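Local coordinates for beta-hexosaminidase (Neisseria gonorrhoeae, PDB 6JTJ), which probably cleaves terminal beta-1,4-linked N-acetylglucosamine from peptide-linked peptidoglycan fragments during cell-wall recycling, as a family 3 glycoside hydrolase, at residues Ile42-Asp50 and Leu346-Glu354; Pro186-Gln197 and Pro243-Met252. All blocks are in the same frame, centred on the assembly; numbering follows the deposited sequence.

Interaction 1: Ile42-Asp50 and Leu346-Glu354; sequences IPRGPVMAD and LAGRWQYME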
# COMPACT_ATOMS: atom_id res chain seq x y z
N ILE C 42 20.89 -4.32 31.27
CA ILE C 42 21.51 -4.53 29.96
C ILE C 42 21.20 -3.32 29.08
O ILE C 42 20.05 -2.91 28.98
CB ILE C 42 20.92 -5.77 29.27
CG1 ILE C 42 20.77 -6.94 30.26
CG2 ILE C 42 21.77 -6.17 28.07
CD1 ILE C 42 20.03 -8.14 29.70
N PRO C 43 22.22 -2.72 28.46
CA PRO C 43 21.88 -1.63 27.55
C PRO C 43 20.90 -2.09 26.45
O PRO C 43 20.88 -3.28 26.05
CB PRO C 43 23.24 -1.24 26.94
CG PRO C 43 24.26 -1.76 27.89
CD PRO C 43 23.67 -2.96 28.53
N ARG C 44 20.08 -1.15 25.98
CA ARG C 44 19.14 -1.46 24.89
C ARG C 44 19.94 -1.70 23.63
O ARG C 44 20.75 -0.87 23.24
CB ARG C 44 18.18 -0.31 24.68
CG ARG C 44 17.23 -0.05 25.82
CD ARG C 44 16.43 1.20 25.55
NE ARG C 44 15.37 1.40 26.54
CZ ARG C 44 15.18 2.49 27.26
NH1 ARG C 44 15.96 3.57 27.12
NH2 ARG C 44 14.18 2.52 28.12
N GLY C 45 19.74 -2.87 23.03
CA GLY C 45 20.43 -3.21 21.79
C GLY C 45 19.85 -2.51 20.59
O GLY C 45 18.83 -1.84 20.70
N PRO C 46 20.47 -2.68 19.41
CA PRO C 46 20.04 -1.97 18.20
C PRO C 46 19.01 -2.71 17.34
O PRO C 46 18.86 -2.39 16.17
CB PRO C 46 21.35 -1.81 17.42
CG PRO C 46 22.10 -3.06 17.76
CD PRO C 46 21.76 -3.36 19.21
N VAL C 47 18.32 -3.69 17.89
CA VAL C 47 17.33 -4.43 17.13
C VAL C 47 15.97 -4.22 17.76
O VAL C 47 15.84 -4.33 18.97
CB VAL C 47 17.64 -5.94 17.11
CG1 VAL C 47 16.55 -6.73 16.42
CG2 VAL C 47 18.98 -6.20 16.44
N MET C 48 14.98 -3.91 16.95
CA MET C 48 13.60 -3.86 17.41
C MET C 48 12.89 -5.08 16.86
O MET C 48 12.82 -5.29 15.66
CB MET C 48 12.91 -2.58 16.94
CG MET C 48 11.46 -2.45 17.38
SD MET C 48 10.73 -0.81 17.10
CE MET C 48 10.93 -0.06 18.71
N ALA C 49 12.41 -5.92 17.75
CA ALA C 49 11.81 -7.18 17.34
C ALA C 49 10.32 -7.09 17.59
O ALA C 49 9.80 -6.00 17.79
CB ALA C 49 12.45 -8.33 18.10
N ASP C 50 9.62 -8.22 17.58
CA ASP C 50 8.20 -8.23 17.86
C ASP C 50 7.81 -9.56 18.48
O ASP C 50 8.66 -10.37 18.80
CB ASP C 50 7.41 -7.92 16.59
CG ASP C 50 7.51 -9.01 15.56
OD1 ASP C 50 8.17 -10.05 15.81
OD2 ASP C 50 6.95 -8.79 14.46
N LEU C 346 23.48 5.65 20.74
CA LEU C 346 22.31 4.81 20.73
C LEU C 346 21.50 4.95 22.02
O LEU C 346 20.28 5.08 21.97
CB LEU C 346 22.68 3.35 20.51
CG LEU C 346 21.49 2.38 20.30
CD1 LEU C 346 20.53 2.75 19.19
CD2 LEU C 346 21.97 0.95 20.05
N ALA C 347 22.18 4.88 23.16
CA ALA C 347 21.49 4.84 24.45
C ALA C 347 20.65 6.08 24.66
O ALA C 347 19.51 5.97 25.12
CB ALA C 347 22.49 4.70 25.60
N GLY C 348 21.20 7.23 24.31
CA GLY C 348 20.48 8.50 24.42
C GLY C 348 19.35 8.60 23.41
O GLY C 348 18.28 9.14 23.71
N ARG C 349 19.58 8.09 22.20
CA ARG C 349 18.55 8.07 21.17
C ARG C 349 17.35 7.21 21.55
O ARG C 349 16.21 7.61 21.33
CB ARG C 349 19.16 7.64 19.82
CG ARG C 349 19.96 8.76 19.18
CD ARG C 349 20.75 8.32 17.96
NE ARG C 349 21.47 9.46 17.39
CZ ARG C 349 22.46 9.36 16.53
NH1 ARG C 349 22.87 8.18 16.09
NH2 ARG C 349 23.05 10.46 16.08
N TRP C 350 17.58 6.02 22.09
CA TRP C 350 16.49 5.22 22.64
C TRP C 350 15.79 5.96 23.80
O TRP C 350 14.57 5.96 23.91
CB TRP C 350 16.99 3.89 23.21
CG TRP C 350 17.15 2.69 22.28
CD1 TRP C 350 18.29 1.97 22.07
CD2 TRP C 350 16.12 2.01 21.54
NE1 TRP C 350 18.05 0.92 21.24
CE2 TRP C 350 16.72 0.89 20.91
CE3 TRP C 350 14.76 2.22 21.35
CZ2 TRP C 350 16.02 0.02 20.10
CZ3 TRP C 350 14.04 1.34 20.55
CH2 TRP C 350 14.67 0.25 19.93
N GLN C 351 16.58 6.54 24.69
CA GLN C 351 16.04 7.10 25.92
C GLN C 351 15.16 8.31 25.66
O GLN C 351 14.16 8.49 26.33
CB GLN C 351 17.16 7.46 26.93
CG GLN C 351 16.63 7.87 28.33
CD GLN C 351 15.47 6.99 28.93
OE1 GLN C 351 15.34 5.78 28.68
NE2 GLN C 351 14.62 7.64 29.72
N TYR C 352 15.54 9.12 24.69
CA TYR C 352 14.72 10.25 24.26
C TYR C 352 13.28 9.81 23.88
O TYR C 352 12.34 10.57 24.05
CB TYR C 352 15.39 10.95 23.08
CG TYR C 352 14.74 12.26 22.66
CD1 TYR C 352 14.80 13.39 23.48
CD2 TYR C 352 14.10 12.37 21.44
CE1 TYR C 352 14.23 14.59 23.09
CE2 TYR C 352 13.53 13.55 21.03
CZ TYR C 352 13.58 14.66 21.85
OH TYR C 352 12.99 15.83 21.42
N MET C 353 13.12 8.57 23.42
CA MET C 353 11.79 8.05 23.03
C MET C 353 10.96 7.47 24.18
O MET C 353 9.80 7.12 23.97
CB MET C 353 11.95 6.98 21.95
CG MET C 353 12.51 7.53 20.63
SD MET C 353 12.51 6.28 19.33
CE MET C 353 13.37 4.89 20.08
N GLU C 354 11.54 7.34 25.37
CA GLU C 354 10.80 6.78 26.50
C GLU C 354 9.60 7.66 26.81
O GLU C 354 9.66 8.88 26.69
CB GLU C 354 11.65 6.61 27.78
CG GLU C 354 11.20 5.41 28.60
CD GLU C 354 12.15 5.06 29.75
OE1 GLU C 354 12.11 3.90 30.26
OE2 GLU C 354 12.94 5.96 30.12
O HOH W 1 18.80 4.00 26.45
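W350 and R44 lie across one another where strand 47-49, the first of the TIM-like barrel of this family 3 glycoside hydrolase, meets helix 346-352, which packs near the strand's N-terminal end. The aliphatic part of R44 passes over one face of the indole: CB sits 3.8 Å from the centroid of the W350 five-membered ring, a CH-pi contact, and CD rests near W350 CB. At the ring's edge W350 NE1 donates to G45 O over 2.9 Å, the donor standing 41° out of the carbonyl plane. Farther round the edge, M48 CE meets W350 CZ3 at 3.9 Å. Tryptophan suits this place because it offers a broad apolar surface and a single N-H for a buried carbonyl. Nearby, L346 CD2 packs against P46 CB.

An extended chain from CG to NE carries the R44 guanidinium past the indole to Q351 and E354. There Q351 OE1 lies in its plane, the two flat groups being nearly coplanar, while a water joins R44 NH1 to A347 O. R44 NH2 also donates to E99 O and makes a long salt bridge to E354 OE1, its hydrogen bond weak. I321, on the strand paired with 47-49, and I101, on strand 101-108, two strands round the barrel from 47-49, also touch W350. The bond from R44 NH1 to Q351 OE1 is 2.8 Å long and almost straight, at 175°.

Interaction 2: Pro186-Gln197 and Pro243-Met252; sequences PEAVARLALALQ and PFRIMSREGM
L194 and M247 lie alongside one another, pointing opposite ways, with L194 CD2 3.7 Å from M247 SD. In the methionine the bend at chi2 (-78°) brings SD against L194 CD2 and the A193 methyl, and the one at chi3 (-77°) turns CE towards the Q197 amide; a flexible thioether fits such a curved path well. L194 uses its other branch on I246, which stands roughly perpendicular to it, with L194 CD1 3.6 Å from I246 CG2. The leucine CD2 also reaches the CB and CG of E250, so the aliphatic root of a solvent-facing glutamate extends the apolar seam.

One turn earlier, A190 lets the helices come close: its CB meets I246 CD1 at 3.9 Å, and its CA is 4.6 Å from P243 CA. The proline ring lies obliquely against V189, whose CG1 is 4.0 Å from P243 CG.

At the far end Q197 reaches in head-on to M247, placing its OE1 3.5 Å from M247 CE. S207 OG hydrogen-bonds that same oxygen, and a water bound to G251 O reaches it weakly. G251, with positive phi, is the C-prime residue of a Schellman motif closing helix 242-249. Over helical segments 186-197 and 243-249 the axes approach to 9.2 Å at 27°, in the same direction, as neighbouring outer helices do in a TIM-like barrel.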
# COMPACT_ATOMS: atom_id res chain seq x y z
N PRO C 186 3.54 21.53 1.29
CA PRO C 186 4.55 21.34 2.35
C PRO C 186 4.37 22.21 3.59
O PRO C 186 4.59 21.74 4.70
CB PRO C 186 5.87 21.65 1.65
CG PRO C 186 5.53 22.24 0.32
CD PRO C 186 4.16 21.74 -0.04
N GLU C 187 3.89 23.44 3.43
CA GLU C 187 3.63 24.31 4.59
C GLU C 187 2.50 23.78 5.46
O GLU C 187 2.58 23.78 6.68
CB GLU C 187 3.31 25.75 4.16
CG GLU C 187 3.25 26.71 5.39
CD GLU C 187 4.58 26.88 6.15
OE1 GLU C 187 5.68 26.65 5.58
OE2 GLU C 187 4.52 27.26 7.34
N ALA C 188 1.42 23.34 4.82
CA ALA C 188 0.32 22.75 5.58
C ALA C 188 0.79 21.48 6.31
O ALA C 188 0.47 21.25 7.48
CB ALA C 188 -0.84 22.43 4.66
N VAL C 189 1.55 20.65 5.61
CA VAL C 189 2.02 19.39 6.22
C VAL C 189 2.88 19.70 7.45
O VAL C 189 2.66 19.15 8.52
CB VAL C 189 2.79 18.52 5.21
CG1 VAL C 189 3.46 17.34 5.91
CG2 VAL C 189 1.85 18.03 4.12
N ALA C 190 3.83 20.60 7.28
CA ALA C 190 4.76 20.95 8.37
C ALA C 190 4.02 21.48 9.56
O ALA C 190 4.21 21.02 10.69
CB ALA C 190 5.79 21.97 7.89
N ARG C 191 3.10 22.40 9.33
CA ARG C 191 2.39 23.01 10.46
C ARG C 191 1.43 22.05 11.15
O ARG C 191 1.35 22.03 12.38
CB ARG C 191 1.70 24.31 10.02
CG ARG C 191 2.73 25.38 9.52
CD ARG C 191 2.91 26.48 10.55
NE ARG C 191 3.23 26.07 11.91
CZ ARG C 191 4.43 26.06 12.50
NH1 ARG C 191 5.54 26.36 11.84
NH2 ARG C 191 4.50 25.73 13.79
N LEU C 192 0.71 21.23 10.38
CA LEU C 192 -0.17 20.25 11.02
C LEU C 192 0.63 19.22 11.79
O LEU C 192 0.26 18.80 12.88
CB LEU C 192 -1.07 19.57 9.98
CG LEU C 192 -2.07 20.55 9.34
CD1 LEU C 192 -2.68 19.97 8.07
CD2 LEU C 192 -3.15 20.89 10.36
N ALA C 193 1.77 18.83 11.22
CA ALA C 193 2.64 17.86 11.89
C ALA C 193 3.15 18.42 13.22
O ALA C 193 3.14 17.72 14.23
CB ALA C 193 3.80 17.49 10.97
N LEU C 194 3.62 19.66 13.21
CA LEU C 194 4.12 20.30 14.43
C LEU C 194 3.05 20.40 15.51
O LEU C 194 3.31 20.14 16.69
CB LEU C 194 4.67 21.69 14.12
CG LEU C 194 5.97 21.73 13.33
CD1 LEU C 194 6.22 23.13 12.79
CD2 LEU C 194 7.14 21.28 14.19
N ALA C 195 1.83 20.70 15.10
CA ALA C 195 0.70 20.74 16.04
C ALA C 195 0.37 19.36 16.57
O ALA C 195 0.04 19.19 17.77
CB ALA C 195 -0.53 21.34 15.35
N LEU C 196 0.39 18.36 15.69
CA LEU C 196 0.15 16.99 16.16
C LEU C 196 1.24 16.63 17.17
O LEU C 196 0.95 16.01 18.20
CB LEU C 196 0.18 16.00 14.99
CG LEU C 196 -0.19 14.56 15.40
CD1 LEU C 196 -1.69 14.31 15.26
CD2 LEU C 196 0.56 13.56 14.54
N GLN C 197 2.48 16.99 16.85
CA GLN C 197 3.63 16.65 17.70
C GLN C 197 3.48 17.20 19.13
O GLN C 197 3.74 16.50 20.10
CB GLN C 197 4.92 17.16 17.04
CG GLN C 197 6.18 17.00 17.89
CD GLN C 197 7.45 17.25 17.10
OE1 GLN C 197 8.13 16.30 16.69
NE2 GLN C 197 7.74 18.52 16.83
N PRO C 243 9.19 19.50 5.40
CA PRO C 243 8.59 19.10 6.69
C PRO C 243 9.53 18.29 7.60
O PRO C 243 9.46 18.42 8.81
CB PRO C 243 7.38 18.25 6.28
CG PRO C 243 7.06 18.68 4.88
CD PRO C 243 8.35 19.12 4.25
N PHE C 244 10.42 17.51 6.99
CA PHE C 244 11.39 16.76 7.75
C PHE C 244 12.40 17.71 8.41
O PHE C 244 12.67 17.56 9.60
CB PHE C 244 12.12 15.74 6.86
CG PHE C 244 11.26 14.57 6.45
CD1 PHE C 244 11.07 13.49 7.28
CD2 PHE C 244 10.64 14.55 5.21
CE1 PHE C 244 10.28 12.42 6.91
CE2 PHE C 244 9.84 13.49 4.82
CZ PHE C 244 9.64 12.43 5.68
N ARG C 245 12.90 18.70 7.68
CA ARG C 245 13.80 19.70 8.27
C ARG C 245 13.19 20.40 9.46
O ARG C 245 13.81 20.51 10.52
CB ARG C 245 14.18 20.77 7.25
CG ARG C 245 15.20 20.32 6.24
CD ARG C 245 15.67 21.58 5.53
NE ARG C 245 17.15 21.60 5.28
CZ ARG C 245 17.80 20.80 4.45
NH1 ARG C 245 17.14 19.91 3.73
NH2 ARG C 245 19.13 20.89 4.33
N ILE C 246 11.96 20.85 9.28
CA ILE C 246 11.28 21.63 10.30
C ILE C 246 10.99 20.76 11.53
O ILE C 246 11.20 21.20 12.66
CB ILE C 246 10.00 22.25 9.71
CG1 ILE C 246 10.38 23.28 8.63
CG2 ILE C 246 9.17 22.91 10.80
CD1 ILE C 246 9.22 23.75 7.73
N MET C 247 10.50 19.54 11.31
CA MET C 247 10.23 18.63 12.43
C MET C 247 11.51 18.26 13.18
O MET C 247 11.51 18.20 14.41
CB MET C 247 9.54 17.39 11.93
CG MET C 247 8.09 17.63 11.55
SD MET C 247 7.04 17.73 13.00
CE MET C 247 6.86 16.01 13.44
N SER C 248 12.59 18.04 12.43
CA SER C 248 13.88 17.79 13.02
C SER C 248 14.27 18.94 13.95
O SER C 248 14.63 18.72 15.09
CB SER C 248 14.95 17.61 11.93
OG SER C 248 16.22 17.35 12.51
N ARG C 249 14.19 20.16 13.44
CA ARG C 249 14.51 21.35 14.23
C ARG C 249 13.69 21.42 15.49
O ARG C 249 14.20 21.80 16.53
CB ARG C 249 14.25 22.61 13.43
CG ARG C 249 15.24 23.72 13.72
CD ARG C 249 14.62 25.10 13.70
NE ARG C 249 13.81 25.36 12.51
CZ ARG C 249 12.51 25.67 12.49
NH1 ARG C 249 11.80 25.78 13.60
NH2 ARG C 249 11.91 25.88 11.31
N GLU C 250 12.43 21.02 15.41
CA GLU C 250 11.52 21.10 16.55
C GLU C 250 11.45 19.86 17.42
O GLU C 250 10.49 19.69 18.17
CB GLU C 250 10.12 21.47 16.06
CG GLU C 250 10.08 22.84 15.37
CD GLU C 250 10.47 23.96 16.30
OE1 GLU C 250 9.98 23.96 17.45
OE2 GLU C 250 11.29 24.82 15.89
N GLY C 251 12.46 18.99 17.34
CA GLY C 251 12.60 17.91 18.34
C GLY C 251 12.04 16.53 18.00
O GLY C 251 11.90 15.69 18.88
N MET C 252 11.76 16.28 16.72
CA MET C 252 11.33 14.95 16.27
C MET C 252 12.33 13.89 16.73
O MET C 252 13.53 14.06 16.57
CB MET C 252 11.21 14.95 14.75
CG MET C 252 10.81 13.62 14.13
SD MET C 252 10.46 13.77 12.36
CE MET C 252 12.01 14.37 11.72
O HOH W 2 9.58 14.29 19.07

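Overall arrangement
Both contacts belong to the same barrel-like domain, with centres 24 Å apart, and interaction 2 is nested within the long chain loop that interaction 1 closes. Interaction 1 is the more buried: it joins an N-terminal strand to a late helix, and mixes aromatic packing with hydrogen bonds and an ion pair. Interaction 2 sets helix against helix and is partly buried; its direct contacts are essentially apolar, with no hydrogen bond between its segments, and polar groups gather at the C-terminal end, where Q197 is covered and E250 lies at the exposed edge. The two meet where Y352 OH, from segment 346-354, probably hydrogen-bonds G251 O, just beyond the helix end in interaction 2.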